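Long-range contact in protein (sliding clamp) (Enterobacteria phage RB69, PDB 1B77), which probably encircles DNA as a trimeric ring and tethers the phage DNA polymerase to its template, giving processive replication: residues 136-149 / 168-182. Numbering follows the deposited sequence.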
loop_
_atom_site.group_PDB
_atom_site.type_symbol
_atom_site.label_atom_id
_atom_site.label_comp_id
_atom_site.label_asym_id
_atom_site.label_seq_id
_atom_site.Cartn_x
_atom_site.Cartn_y
_atom_site.Cartn_z
ATOM N N ASP A 136 -18.903 -6.486 -15.348
ATOM C CA ASP A 136 -19.743 -5.531 -14.639
ATOM C C ASP A 136 -21.161 -6.054 -14.424
ATOM O O ASP A 136 -21.984 -5.397 -13.776
ATOM C CB ASP A 136 -19.789 -4.212 -15.411
ATOM C CG ASP A 136 -20.381 -4.368 -16.804
ATOM O OD1 ASP A 136 -20.561 -5.519 -17.256
ATOM O OD2 ASP A 136 -20.649 -3.332 -17.456
ATOM N N THR A 137 -21.448 -7.235 -14.957
ATOM C CA THR A 137 -22.773 -7.813 -14.819
ATOM C C THR A 137 -22.730 -9.328 -14.916
ATOM O O THR A 137 -21.988 -9.887 -15.724
ATOM C CB THR A 137 -23.718 -7.305 -15.919
ATOM O OG1 THR A 137 -23.300 -7.842 -17.177
ATOM C CG2 THR A 137 -23.685 -5.786 -16.011
ATOM N N ILE A 138 -23.524 -9.991 -14.085
ATOM C CA ILE A 138 -23.593 -11.444 -14.111
ATOM C C ILE A 138 -25.036 -11.850 -14.369
ATOM O O ILE A 138 -25.959 -11.068 -14.143
ATOM C CB ILE A 138 -23.148 -12.080 -12.773
ATOM C CG1 ILE A 138 -24.095 -11.656 -11.653
ATOM C CG2 ILE A 138 -21.726 -11.668 -12.447
ATOM C CD1 ILE A 138 -23.878 -12.398 -10.355
ATOM N N ALA A 139 -25.219 -13.072 -14.850
ATOM C CA ALA A 139 -26.545 -13.603 -15.117
ATOM C C ALA A 139 -26.649 -15.011 -14.539
ATOM O O ALA A 139 -25.817 -15.873 -14.825
ATOM C CB ALA A 139 -26.809 -13.635 -16.618
ATOM N N ILE A 140 -27.659 -15.235 -13.709
ATOM C CA ILE A 140 -27.874 -16.547 -13.110
ATOM C C ILE A 140 -28.961 -17.209 -13.949
ATOM O O ILE A 140 -30.092 -16.722 -14.021
ATOM C CB ILE A 140 -28.308 -16.411 -11.634
ATOM C CG1 ILE A 140 -27.279 -15.551 -10.888
ATOM C CG2 ILE A 140 -28.396 -17.782 -10.980
ATOM C CD1 ILE A 140 -27.691 -15.140 -9.491
ATOM N N THR A 141 -28.610 -18.311 -14.600
ATOM C CA THR A 141 -29.556 -18.983 -15.477
ATOM C C THR A 141 -29.562 -20.508 -15.378
ATOM O O THR A 141 -28.647 -21.118 -14.814
ATOM C CB THR A 141 -29.272 -18.587 -16.937
ATOM O OG1 THR A 141 -30.340 -19.035 -17.778
ATOM C CG2 THR A 141 -27.971 -19.210 -17.408
ATOM N N ASN A 142 -30.607 -21.116 -15.934
ATOM C CA ASN A 142 -30.730 -22.571 -15.934
ATOM C C ASN A 142 -30.093 -23.099 -17.206
ATOM O O ASN A 142 -30.431 -22.666 -18.308
ATOM C CB ASN A 142 -32.204 -23.003 -15.860
ATOM C CG ASN A 142 -33.025 -22.513 -17.043
ATOM O OD1 ASN A 142 -33.122 -21.310 -17.297
ATOM N ND2 ASN A 142 -33.630 -23.448 -17.770
ATOM N N LYS A 143 -29.161 -24.033 -17.051
ATOM C CA LYS A 143 -28.466 -24.598 -18.191
ATOM C C LYS A 143 -28.038 -26.040 -17.952
ATOM O O LYS A 143 -27.442 -26.358 -16.925
ATOM C CB LYS A 143 -27.235 -23.750 -18.512
ATOM C CG LYS A 143 -26.392 -24.294 -19.639
ATOM C CD LYS A 143 -25.104 -23.516 -19.790
ATOM C CE LYS A 143 -24.362 -23.950 -21.050
ATOM N NZ LYS A 143 -25.211 -23.752 -22.270
ATOM N N ASP A 144 -28.350 -26.902 -18.919
ATOM C CA ASP A 144 -27.996 -28.320 -18.881
ATOM C C ASP A 144 -28.224 -29.014 -17.543
ATOM O O ASP A 144 -27.370 -29.776 -17.075
ATOM C CB ASP A 144 -26.538 -28.496 -19.317
ATOM C CG ASP A 144 -26.324 -28.162 -20.787
ATOM O OD1 ASP A 144 -26.833 -28.907 -21.655
ATOM O OD2 ASP A 144 -25.654 -27.149 -21.077
ATOM N N GLY A 145 -29.380 -28.760 -16.938
ATOM C CA GLY A 145 -29.699 -29.383 -15.662
ATOM C C GLY A 145 -28.969 -28.786 -14.472
ATOM O O GLY A 145 -28.902 -29.398 -13.405
ATOM N N LYS A 146 -28.423 -27.587 -14.653
ATOM C CA LYS A 146 -27.704 -26.908 -13.585
ATOM C C LYS A 146 -28.002 -25.415 -13.566
ATOM O O LYS A 146 -28.486 -24.853 -14.551
ATOM C CB LYS A 146 -26.201 -27.119 -13.756
ATOM C CG LYS A 146 -25.774 -28.562 -13.639
ATOM C CD LYS A 146 -24.272 -28.699 -13.754
ATOM C CE LYS A 146 -23.820 -30.077 -13.314
ATOM N NZ LYS A 146 -24.166 -30.314 -11.882
ATOM N N ILE A 147 -27.745 -24.780 -12.427
ATOM C CA ILE A 147 -27.943 -23.345 -12.313
ATOM C C ILE A 147 -26.537 -22.823 -12.516
ATOM O O ILE A 147 -25.596 -23.321 -11.894
ATOM C CB ILE A 147 -28.441 -22.921 -10.911
ATOM C CG1 ILE A 147 -29.801 -23.553 -10.624
ATOM C CG2 ILE A 147 -28.567 -21.391 -10.834
ATOM C CD1 ILE A 147 -30.892 -23.091 -11.550
ATOM N N VAL A 148 -26.380 -21.848 -13.403
ATOM C CA VAL A 148 -25.061 -21.300 -13.657
ATOM C C VAL A 148 -25.026 -19.781 -13.601
ATOM O O VAL A 148 -26.039 -19.115 -13.802
ATOM C CB VAL A 148 -24.527 -21.747 -15.032
ATOM C CG1 VAL A 148 -24.484 -23.265 -15.098
ATOM C CG2 VAL A 148 -25.403 -21.182 -16.138
ATOM N N ILE A 149 -23.845 -19.252 -13.304
ATOM C CA ILE A 149 -23.620 -17.814 -13.245
ATOM C C ILE A 149 -22.655 -17.454 -14.359
ATOM O O ILE A 149 -21.523 -17.934 -14.374
ATOM C CB ILE A 149 -22.971 -17.379 -11.912
ATOM C CG1 ILE A 149 -23.952 -17.580 -10.759
ATOM C CG2 ILE A 149 -22.524 -15.929 -12.003
ATOM C CD1 ILE A 149 -23.453 -17.052 -9.420
ATOM N N THR A 168 -20.533 -22.892 -12.220
ATOM C CA THR A 168 -21.640 -23.826 -12.021
ATOM C C THR A 168 -21.972 -23.902 -10.527
ATOM O O THR A 168 -21.082 -24.043 -9.685
ATOM C CB THR A 168 -21.263 -25.241 -12.515
ATOM O OG1 THR A 168 -20.893 -25.174 -13.899
ATOM C CG2 THR A 168 -22.423 -26.199 -12.356
ATOM N N LEU A 169 -23.254 -23.812 -10.193
ATOM C CA LEU A 169 -23.654 -23.864 -8.793
ATOM C C LEU A 169 -24.245 -25.206 -8.379
ATOM O O LEU A 169 -23.517 -26.104 -7.948
ATOM C CB LEU A 169 -24.641 -22.728 -8.493
ATOM C CG LEU A 169 -24.072 -21.344 -8.847
ATOM C CD1 LEU A 169 -25.095 -20.262 -8.542
ATOM C CD2 LEU A 169 -22.781 -21.109 -8.078
ATOM N N THR A 170 -25.561 -25.347 -8.517
ATOM C CA THR A 170 -26.259 -26.574 -8.140
ATOM C C THR A 170 -27.048 -27.186 -9.296
ATOM O O THR A 170 -27.149 -26.594 -10.378
ATOM C CB THR A 170 -27.240 -26.307 -6.996
ATOM O OG1 THR A 170 -28.185 -25.313 -7.411
ATOM C CG2 THR A 170 -26.504 -25.817 -5.762
ATOM N N ASP A 171 -27.610 -28.368 -9.052
ATOM C CA ASP A 171 -28.397 -29.063 -10.063
ATOM C C ASP A 171 -29.792 -28.468 -10.109
ATOM O O ASP A 171 -30.331 -28.063 -9.087
ATOM C CB ASP A 171 -28.507 -30.561 -9.750
ATOM C CG ASP A 171 -27.152 -31.242 -9.625
ATOM O OD1 ASP A 171 -26.276 -31.002 -10.476
ATOM O OD2 ASP A 171 -26.976 -32.027 -8.672
ATOM N N TYR A 172 -30.370 -28.411 -11.302
ATOM C CA TYR A 172 -31.713 -27.871 -11.462
ATOM C C TYR A 172 -32.538 -28.775 -12.358
ATOM O O TYR A 172 -32.301 -28.851 -13.566
ATOM C CB TYR A 172 -31.672 -26.465 -12.065
ATOM C CG TYR A 172 -33.051 -25.895 -12.319
ATOM C CD1 TYR A 172 -33.918 -25.613 -11.260
ATOM C CD2 TYR A 172 -33.502 -25.643 -13.617
ATOM C CE1 TYR A 172 -35.193 -25.094 -11.484
ATOM C CE2 TYR A 172 -34.776 -25.126 -13.855
ATOM C CZ TYR A 172 -35.615 -24.853 -12.784
ATOM O OH TYR A 172 -36.871 -24.334 -13.007
ATOM N N ASP A 173 -33.516 -29.445 -11.758
ATOM C CA ASP A 173 -34.387 -30.361 -12.484
ATOM C C ASP A 173 -35.738 -29.721 -12.748
ATOM O O ASP A 173 -36.636 -30.351 -13.306
ATOM C CB ASP A 173 -34.577 -31.632 -11.667
ATOM C CG ASP A 173 -33.272 -32.140 -11.088
ATOM O OD1 ASP A 173 -32.288 -32.276 -11.853
ATOM O OD2 ASP A 173 -33.230 -32.394 -9.860
ATOM N N GLY A 174 -35.865 -28.460 -12.349
ATOM C CA GLY A 174 -37.101 -27.733 -12.519
ATOM C C GLY A 174 -37.633 -27.626 -13.933
ATOM O O GLY A 174 -36.972 -27.963 -14.922
ATOM N N SER A 175 -38.858 -27.126 -14.002
ATOM C CA SER A 175 -39.590 -26.933 -15.237
ATOM C C SER A 175 -39.383 -25.555 -15.871
ATOM O O SER A 175 -39.309 -25.438 -17.092
ATOM C CB SER A 175 -41.077 -27.168 -14.938
ATOM O OG SER A 175 -41.911 -26.369 -15.752
ATOM N N ASN A 176 -39.283 -24.511 -15.051
ATOM C CA ASN A 176 -39.114 -23.141 -15.540
ATOM C C ASN A 176 -37.757 -22.799 -16.155
ATOM O O ASN A 176 -36.790 -23.561 -16.026
ATOM C CB ASN A 176 -39.403 -22.165 -14.405
ATOM C CG ASN A 176 -40.850 -22.173 -13.990
ATOM O OD1 ASN A 176 -41.689 -21.553 -14.647
ATOM N ND2 ASN A 176 -41.163 -22.888 -12.917
ATOM N N ASN A 177 -37.707 -21.651 -16.835
ATOM C CA ASN A 177 -36.498 -21.117 -17.485
ATOM C C ASN A 177 -36.296 -19.691 -16.966
ATOM O O ASN A 177 -37.265 -19.019 -16.613
ATOM C CB ASN A 177 -36.677 -21.086 -19.008
ATOM C CG ASN A 177 -36.942 -22.458 -19.581
ATOM O OD1 ASN A 177 -36.043 -23.297 -19.662
ATOM N ND2 ASN A 177 -38.192 -22.702 -19.973
ATOM N N PHE A 178 -35.055 -19.223 -16.924
ATOM C CA PHE A 178 -34.796 -17.885 -16.410
ATOM C C PHE A 178 -33.369 -17.421 -16.655
ATOM O O PHE A 178 -32.449 -18.226 -16.786
ATOM C CB PHE A 178 -35.096 -17.852 -14.905
ATOM C CG PHE A 178 -34.419 -18.954 -14.131
ATOM C CD1 PHE A 178 -33.067 -18.868 -13.808
ATOM C CD2 PHE A 178 -35.119 -20.106 -13.776
ATOM C CE1 PHE A 178 -32.421 -19.913 -13.144
ATOM C CE2 PHE A 178 -34.483 -21.154 -13.115
ATOM C CZ PHE A 178 -33.132 -21.057 -12.798
ATOM N N ASN A 179 -33.207 -16.105 -16.724
ATOM C CA ASN A 179 -31.910 -15.472 -16.924
ATOM C C ASN A 179 -31.940 -14.182 -16.106
ATOM O O ASN A 179 -32.223 -13.098 -16.636
ATOM C CB ASN A 179 -31.680 -15.162 -18.404
ATOM C CG ASN A 179 -30.264 -14.693 -18.688
ATOM O OD1 ASN A 179 -29.968 -13.499 -18.649
ATOM N ND2 ASN A 179 -29.374 -15.642 -18.955
ATOM N N PHE A 180 -31.679 -14.319 -14.806
ATOM C CA PHE A 180 -31.689 -13.178 -13.897
ATOM C C PHE A 180 -30.376 -12.414 -13.986
ATOM O O PHE A 180 -29.304 -12.975 -13.762
ATOM C CB PHE A 180 -31.931 -13.636 -12.451
ATOM C CG PHE A 180 -33.242 -14.346 -12.246
ATOM C CD1 PHE A 180 -34.442 -13.638 -12.219
ATOM C CD2 PHE A 180 -33.279 -15.726 -12.069
ATOM C CE1 PHE A 180 -35.662 -14.301 -12.014
ATOM C CE2 PHE A 180 -34.492 -16.391 -11.863
ATOM C CZ PHE A 180 -35.681 -15.677 -11.836
ATOM N N VAL A 181 -30.477 -11.128 -14.307
ATOM C CA VAL A 181 -29.312 -10.266 -14.462
ATOM C C VAL A 181 -29.030 -9.388 -13.244
ATOM O O VAL A 181 -29.922 -8.699 -12.738
ATOM C CB VAL A 181 -29.486 -9.355 -15.692
ATOM C CG1 VAL A 181 -28.237 -8.508 -15.902
ATOM C CG2 VAL A 181 -29.786 -10.200 -16.906
ATOM N N ILE A 182 -27.780 -9.400 -12.792
ATOM C CA ILE A 182 -27.377 -8.609 -11.634
ATOM C C ILE A 182 -26.195 -7.689 -11.927
ATOM O O ILE A 182 -25.203 -8.110 -12.519
ATOM C CB ILE A 182 -27.011 -9.524 -10.438
ATOM C CG1 ILE A 182 -28.268 -10.223 -9.917
ATOM C CG2 ILE A 182 -26.350 -8.715 -9.327
ATOM C CD1 ILE A 182 -28.003 -11.230 -8.822
#
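Asn142 reaches across to segment 168-182 with both ends of its amide. Asn142 OD1 accepts a hydrogen bond from the backbone N of Phe178 at 2.9 Å, the donor standing above the carbonyl plane, while ND2 donates to OD1 of Asn177, whose ND2 is held by OD2 of Asp227; the Asn142 and Asn177 amide planes lie 46° apart. Asparagine suits the place because one flat group can accept and donate at once; CG between the backbone N and carbonyl carbon (chi1 61°) turns the amide toward the 177-178 backbone. Its CB lies over one face of the Phe178 ring, a CH-pi contact 4.1 Å from the centroid. At that ring's edge, CD1 of Ile147 comes to 3.3 Å from Phe178 CZ and meets CB of Tyr172 at 3.5 Å, a branched aliphatic chain joining both aromatic residues. The hydroxyl of Tyr172 donates a hydrogen bond to the backbone O of Asn176, fastening the ring.

The hairpin 137-149, closed by a type I' turn from Lys143 to Lys146, supplies interior strands of an antiparallel sheet in the C-terminal domain of gp45. Strand 178-182 flanks 137-143, and 168-171 flanks 146-149, with a beta bulge between Lys146 and Val148. Strand 168-171 belongs to an edge strand of this sheet, and Thr168 makes backbone hydrogen bonds to a neighbouring subunit, as expected at a subunit junction of such a ring.

CG1 of Ile138 lies beside CB of Ile182 at 3.8 Å, and Ile140 meets Ile182 through their CD1 methyls; beta-branched residues suit extended strands. Lys146 runs alongside Asp171, its chain bent at the last torsion (chi4 -62°), and NZ forms a 2.6 Å salt bridge with Asp171 OD1, nearly along the C-O bond.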